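Local coordinates for Methylcobalamin\: coenzyme M methyltransferase (Methanosarcina mazei, PDB 4AY7), which probably transfers the methyl group of a methylated corrinoid to coenzyme M in methanogenesis, as a zinc-dependent TIM-barrel enzyme, at residues Q38-D46 / P329-K337. Numbering follows the deposited sequence.
Sequences QTGIVELMD and PMTPLENVK
E43 meets L333 with its carboxylate end. Its CB points toward 329-337, and CG stands anti to the backbone N (chi1 176°) with the chain extended beyond it; CB and CG only carry the group across, with no atom of 329-337 within 4.2 Å. CD then lies 3.5 Å from L333 CB, and the two side chains cross at about a right angle. At the tip, OE1 accepts the backbone N-H of L333 (E43 OE1 to L333 N, 2.8 Å; 160° at the hydrogen), the donor standing 53° out of the carboxylate plane, while P332 CA lies close by. OE1 also takes a water that accepts the N-H of E334, and OE2 rests near L333 CB. One oxygen thus serves two amide groups at the start of a helix, directly and through water, where the helix dipole would probably stabilise its negative charge.

P332 holds the N-cap position of that helix, as I41 does for helix 42-48, whose first residue is tied in turn: V42 N donates to P329 O at 2.8 Å, nearly straight. A second water bonds E43 N, P329 O and T331 O, so P329 O is gripped twice.

I41 CD1 lies against the T331 carbonyl oxygen at 3.5 Å. Its apolar neighbour is V336 CG2, 4.3 Å from I41 CD1. L44 and L333 cross at about a right angle, L44 CD1 meeting L333 CD1 at 4.1 Å. M330 SD lies 3.8 Å from V42 CG2.

Q38, which binds coenzyme M in another structure of this protein, leads into the first segment, and its backbone bonds to I327. The contact joins the segment between strand 320-323 and helix 333-346 to the start of helix 42-48, with L44 and V336 packed against helix 59-71 and N335 against helix 303-315.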
ATOM      1  N   GLN A  38      -0.225  -5.724   0.327  1.00 19.84           N
ATOM      2  CA  GLN A  38      -1.265  -6.725   0.047  1.00 20.47           C
ATOM      3  C   GLN A  38      -1.080  -8.018   0.905  1.00 20.58           C
ATOM      4  O   GLN A  38       0.058  -8.474   1.147  1.00 19.81           O
ATOM      5  CB  GLN A  38      -1.354  -7.002  -1.481  1.00 21.02           C
ATOM      6  CG  GLN A  38      -0.546  -8.167  -2.017  1.00 20.89           C
ATOM      7  CD  GLN A  38      -1.243  -9.516  -1.815  1.00 21.23           C
ATOM      8  OE1 GLN A  38      -2.479  -9.558  -1.849  1.00 21.74           O
ATOM      9  NE2 GLN A  38      -0.473 -10.589  -1.498  1.00 19.73           N
ATOM     10  N   THR A  39      -2.196  -8.554   1.379  1.00 20.21           N
ATOM     11  CA  THR A  39      -2.193  -9.702   2.301  1.00 21.74           C
ATOM     12  C   THR A  39      -2.785 -11.037   1.752  1.00 22.24           C
ATOM     13  O   THR A  39      -2.987 -12.005   2.485  1.00 24.18           O
ATOM     14  CB  THR A  39      -3.018  -9.281   3.526  1.00 22.58           C
ATOM     15  OG1 THR A  39      -4.341  -8.902   3.108  1.00 24.48           O
ATOM     16  CG2 THR A  39      -2.334  -8.074   4.237  1.00 22.38           C
ATOM     17  N   GLY A  40      -3.109 -11.083   0.476  1.00 21.90           N
ATOM     18  CA  GLY A  40      -3.676 -12.311  -0.122  1.00 21.90           C
ATOM     19  C   GLY A  40      -2.634 -13.408  -0.288  1.00 21.75           C
ATOM     20  O   GLY A  40      -1.614 -13.183  -0.945  1.00 20.72           O
ATOM     21  N   ILE A  41      -2.907 -14.595   0.288  1.00 21.31           N
ATOM     22  CA  ILE A  41      -1.953 -15.735   0.225  1.00 21.46           C
ATOM     23  C   ILE A  41      -2.722 -16.961  -0.199  1.00 22.22           C
ATOM     24  O   ILE A  41      -3.885 -17.131   0.186  1.00 22.22           O
ATOM     25  CB  ILE A  41      -1.102 -15.897   1.512  1.00 21.52           C
ATOM     26  CG1 ILE A  41      -1.955 -16.313   2.707  1.00 21.91           C
ATOM     27  CG2 ILE A  41      -0.397 -14.589   1.864  1.00 20.90           C
ATOM     28  CD1 ILE A  41      -1.181 -16.681   3.962  1.00 21.25           C
ATOM     29  N   VAL A  42      -2.095 -17.746  -1.057  1.00 22.71           N
ATOM     30  CA  VAL A  42      -2.724 -18.916  -1.652  1.00 23.46           C
ATOM     31  C   VAL A  42      -3.229 -19.874  -0.594  1.00 24.04           C
ATOM     32  O   VAL A  42      -4.270 -20.459  -0.795  1.00 25.17           O
ATOM     33  CB  VAL A  42      -1.784 -19.628  -2.657  1.00 23.96           C
ATOM     34  CG1 VAL A  42      -2.404 -20.910  -3.229  1.00 25.16           C
ATOM     35  CG2 VAL A  42      -1.382 -18.666  -3.775  1.00 23.10           C
ATOM     36  N   GLU A  43      -2.492 -20.076   0.496  1.00 25.17           N
ATOM     37  CA  GLU A  43      -2.926 -20.994   1.585  1.00 25.86           C
ATOM     38  C   GLU A  43      -4.336 -20.598   2.064  1.00 25.82           C
ATOM     39  O   GLU A  43      -5.212 -21.470   2.250  1.00 26.74           O
ATOM     40  CB  GLU A  43      -1.944 -21.048   2.746  1.00 27.55           C
ATOM     41  CG  GLU A  43      -2.419 -21.931   3.931  1.00 29.31           C
ATOM     42  CD  GLU A  43      -1.344 -22.286   4.994  1.00 30.18           C
ATOM     43  OE1 GLU A  43      -0.127 -21.918   4.881  1.00 28.80           O
ATOM     44  OE2 GLU A  43      -1.751 -22.991   5.968  1.00 29.62           O
ATOM     45  N   LEU A  44      -4.574 -19.305   2.209  1.00 24.50           N
ATOM     46  CA  LEU A  44      -5.851 -18.794   2.737  1.00 24.57           C
ATOM     47  C   LEU A  44      -6.905 -18.783   1.610  1.00 23.87           C
ATOM     48  O   LEU A  44      -8.082 -19.141   1.842  1.00 24.21           O
ATOM     49  CB  LEU A  44      -5.689 -17.425   3.409  1.00 23.93           C
ATOM     50  CG  LEU A  44      -4.931 -17.534   4.743  1.00 25.05           C
ATOM     51  CD1 LEU A  44      -4.845 -16.185   5.416  1.00 24.27           C
ATOM     52  CD2 LEU A  44      -5.538 -18.623   5.664  1.00 26.44           C
ATOM     53  N   MET A  45      -6.472 -18.514   0.377  1.00 23.22           N
ATOM     54  CA  MET A  45      -7.407 -18.620  -0.773  1.00 24.08           C
ATOM     55  C   MET A  45      -8.006 -20.019  -0.754  1.00 25.91           C
ATOM     56  O   MET A  45      -9.196 -20.136  -0.892  1.00 26.29           O
ATOM     57  CB  MET A  45      -6.733 -18.426  -2.126  1.00 23.91           C
ATOM     58  CG  MET A  45      -6.202 -17.016  -2.337  1.00 23.89           C
ATOM     59  SD  MET A  45      -5.296 -17.048  -3.882  1.00 25.23           S
ATOM     60  CE  MET A  45      -4.205 -15.596  -3.736  1.00 23.27           C
ATOM     61  N   ASP A  46      -7.157 -21.028  -0.633  1.00 27.05           N
ATOM     62  CA  ASP A  46      -7.598 -22.437  -0.561  1.00 30.33           C
ATOM     63  C   ASP A  46      -8.518 -22.734   0.640  1.00 30.38           C
ATOM     64  O   ASP A  46      -9.554 -23.339   0.453  1.00 31.87           O
ATOM     65  CB  ASP A  46      -6.370 -23.368  -0.573  1.00 32.51           C
ATOM     66  CG  ASP A  46      -5.760 -23.485  -1.970  1.00 35.72           C
ATOM     67  OD1 ASP A  46      -6.283 -22.862  -2.929  1.00 38.22           O
ATOM     68  OD2 ASP A  46      -4.775 -24.208  -2.155  1.00 38.41           O
ATOM     69  N   PRO A 329       2.358 -14.372  -2.658  1.00 23.68           N
ATOM     70  CA  PRO A 329       1.187 -15.226  -2.578  1.00 24.57           C
ATOM     71  C   PRO A 329       1.472 -16.638  -2.046  1.00 25.08           C
ATOM     72  O   PRO A 329       0.603 -17.214  -1.388  1.00 25.81           O
ATOM     73  CB  PRO A 329       0.689 -15.266  -4.006  1.00 25.10           C
ATOM     74  CG  PRO A 329       1.125 -13.971  -4.611  1.00 24.78           C
ATOM     75  CD  PRO A 329       2.399 -13.583  -3.916  1.00 24.68           C
ATOM     76  N   MET A 330       2.649 -17.195  -2.292  1.00 25.38           N
ATOM     77  CA  MET A 330       2.969 -18.522  -1.761  1.00 26.58           C
ATOM     78  C   MET A 330       3.545 -18.528  -0.352  1.00 25.98           C
ATOM     79  O   MET A 330       3.982 -19.588   0.131  1.00 25.89           O
ATOM     80  CB  MET A 330       3.907 -19.283  -2.699  1.00 28.02           C
ATOM     81  CG  MET A 330       3.229 -19.624  -4.002  1.00 30.59           C
ATOM     82  SD  MET A 330       1.821 -20.765  -3.835  1.00 30.81           S
ATOM     83  CE  MET A 330       2.457 -22.355  -3.312  1.00 30.95           C
ATOM     84  N   THR A 331       3.488 -17.387   0.348  1.00 23.12           N
ATOM     85  CA  THR A 331       3.872 -17.355   1.739  1.00 23.25           C
ATOM     86  C   THR A 331       2.997 -18.278   2.640  1.00 23.29           C
ATOM     87  O   THR A 331       1.769 -18.135   2.681  1.00 22.99           O
ATOM     88  CB  THR A 331       3.823 -15.913   2.256  1.00 21.72           C
ATOM     89  OG1 THR A 331       4.695 -15.135   1.432  1.00 21.20           O
ATOM     90  CG2 THR A 331       4.285 -15.821   3.693  1.00 21.27           C
ATOM     91  N   PRO A 332       3.619 -19.191   3.344  1.00 23.98           N
ATOM     92  CA  PRO A 332       2.818 -19.980   4.310  1.00 24.30           C
ATOM     93  C   PRO A 332       2.220 -19.159   5.421  1.00 24.19           C
ATOM     94  O   PRO A 332       2.862 -18.179   5.926  1.00 23.62           O
ATOM     95  CB  PRO A 332       3.774 -21.007   4.847  1.00 25.32           C
ATOM     96  CG  PRO A 332       4.990 -20.964   3.975  1.00 25.81           C
ATOM     97  CD  PRO A 332       5.017 -19.635   3.279  1.00 24.93           C
ATOM     98  N   LEU A 333       1.006 -19.523   5.814  1.00 24.66           N
ATOM     99  CA  LEU A 333       0.335 -18.911   6.957  1.00 25.09           C
ATOM    100  C   LEU A 333       1.253 -18.826   8.215  1.00 25.33           C
ATOM    101  O   LEU A 333       1.296 -17.778   8.905  1.00 25.19           O
ATOM    102  CB  LEU A 333      -0.962 -19.655   7.283  1.00 26.16           C
ATOM    103  CG  LEU A 333      -1.793 -19.150   8.469  1.00 26.88           C
ATOM    104  CD1 LEU A 333      -2.184 -17.723   8.158  1.00 27.77           C
ATOM    105  CD2 LEU A 333      -3.049 -20.002   8.712  1.00 27.32           C
ATOM    106  N   GLU A 334       1.951 -19.897   8.525  1.00 26.57           N
ATOM    107  CA  GLU A 334       2.735 -19.941   9.739  1.00 27.95           C
ATOM    108  C   GLU A 334       3.833 -18.850   9.669  1.00 25.52           C
ATOM    109  O   GLU A 334       4.325 -18.392  10.688  1.00 25.74           O
ATOM    110  CB  GLU A 334       3.358 -21.333   9.958  1.00 31.42           C
ATOM    111  CG  GLU A 334       4.284 -21.774   8.822  1.00 35.91           C
ATOM    112  CD  GLU A 334       5.282 -22.888   9.178  1.00 42.43           C
ATOM    113  OE1 GLU A 334       4.925 -23.804   9.945  1.00 44.78           O
ATOM    114  OE2 GLU A 334       6.444 -22.808   8.674  1.00 50.46           O
ATOM    115  N   ASN A 335       4.273 -18.498   8.489  1.00 24.37           N
ATOM    116  CA  ASN A 335       5.332 -17.483   8.338  1.00 23.94           C
ATOM    117  C   ASN A 335       4.747 -16.090   8.642  1.00 23.58           C
ATOM    118  O   ASN A 335       5.393 -15.280   9.313  1.00 23.80           O
ATOM    119  CB  ASN A 335       5.975 -17.541   6.952  1.00 23.34           C
ATOM    120  CG  ASN A 335       6.854 -18.762   6.785  1.00 24.13           C
ATOM    121  OD1 ASN A 335       6.815 -19.633   7.639  1.00 24.10           O
ATOM    122  ND2 ASN A 335       7.646 -18.827   5.724  1.00 23.65           N
ATOM    123  N   VAL A 336       3.512 -15.863   8.262  1.00 22.84           N
ATOM    124  CA  VAL A 336       2.845 -14.571   8.654  1.00 22.41           C
ATOM    125  C   VAL A 336       2.628 -14.499  10.176  1.00 22.93           C
ATOM    126  O   VAL A 336       2.898 -13.459  10.853  1.00 22.33           O
ATOM    127  CB  VAL A 336       1.474 -14.402   7.957  1.00 22.26           C
ATOM    128  CG1 VAL A 336       0.864 -13.056   8.423  1.00 22.38           C
ATOM    129  CG2 VAL A 336       1.594 -14.489   6.427  1.00 22.36           C
ATOM    130  N   LYS A 337       2.219 -15.624  10.753  1.00 23.90           N
ATOM    131  CA  LYS A 337       2.009 -15.717  12.176  1.00 25.42           C
ATOM    132  C   LYS A 337       3.300 -15.514  13.011  1.00 25.18           C
ATOM    133  O   LYS A 337       3.252 -15.106  14.162  1.00 23.91           O
ATOM    134  CB  LYS A 337       1.417 -17.083  12.551  1.00 27.37           C
ATOM    135  CG  LYS A 337      -0.011 -17.256  12.091  1.00 28.40           C
ATOM    136  CD  LYS A 337      -0.617 -18.559  12.515  1.00 31.02           C
ATOM    137  CE  LYS A 337      -1.034 -18.453  13.963  1.00 32.76           C
ATOM    138  NZ  LYS A 337      -1.670 -19.772  14.216  1.00 38.15           N
TER
HETATM  139  O   HOH W   1       0.446 -19.154   0.535  1.00 24.98           O
HETATM  140  O   HOH W   2       1.480 -22.560   7.242  1.00 25.32           O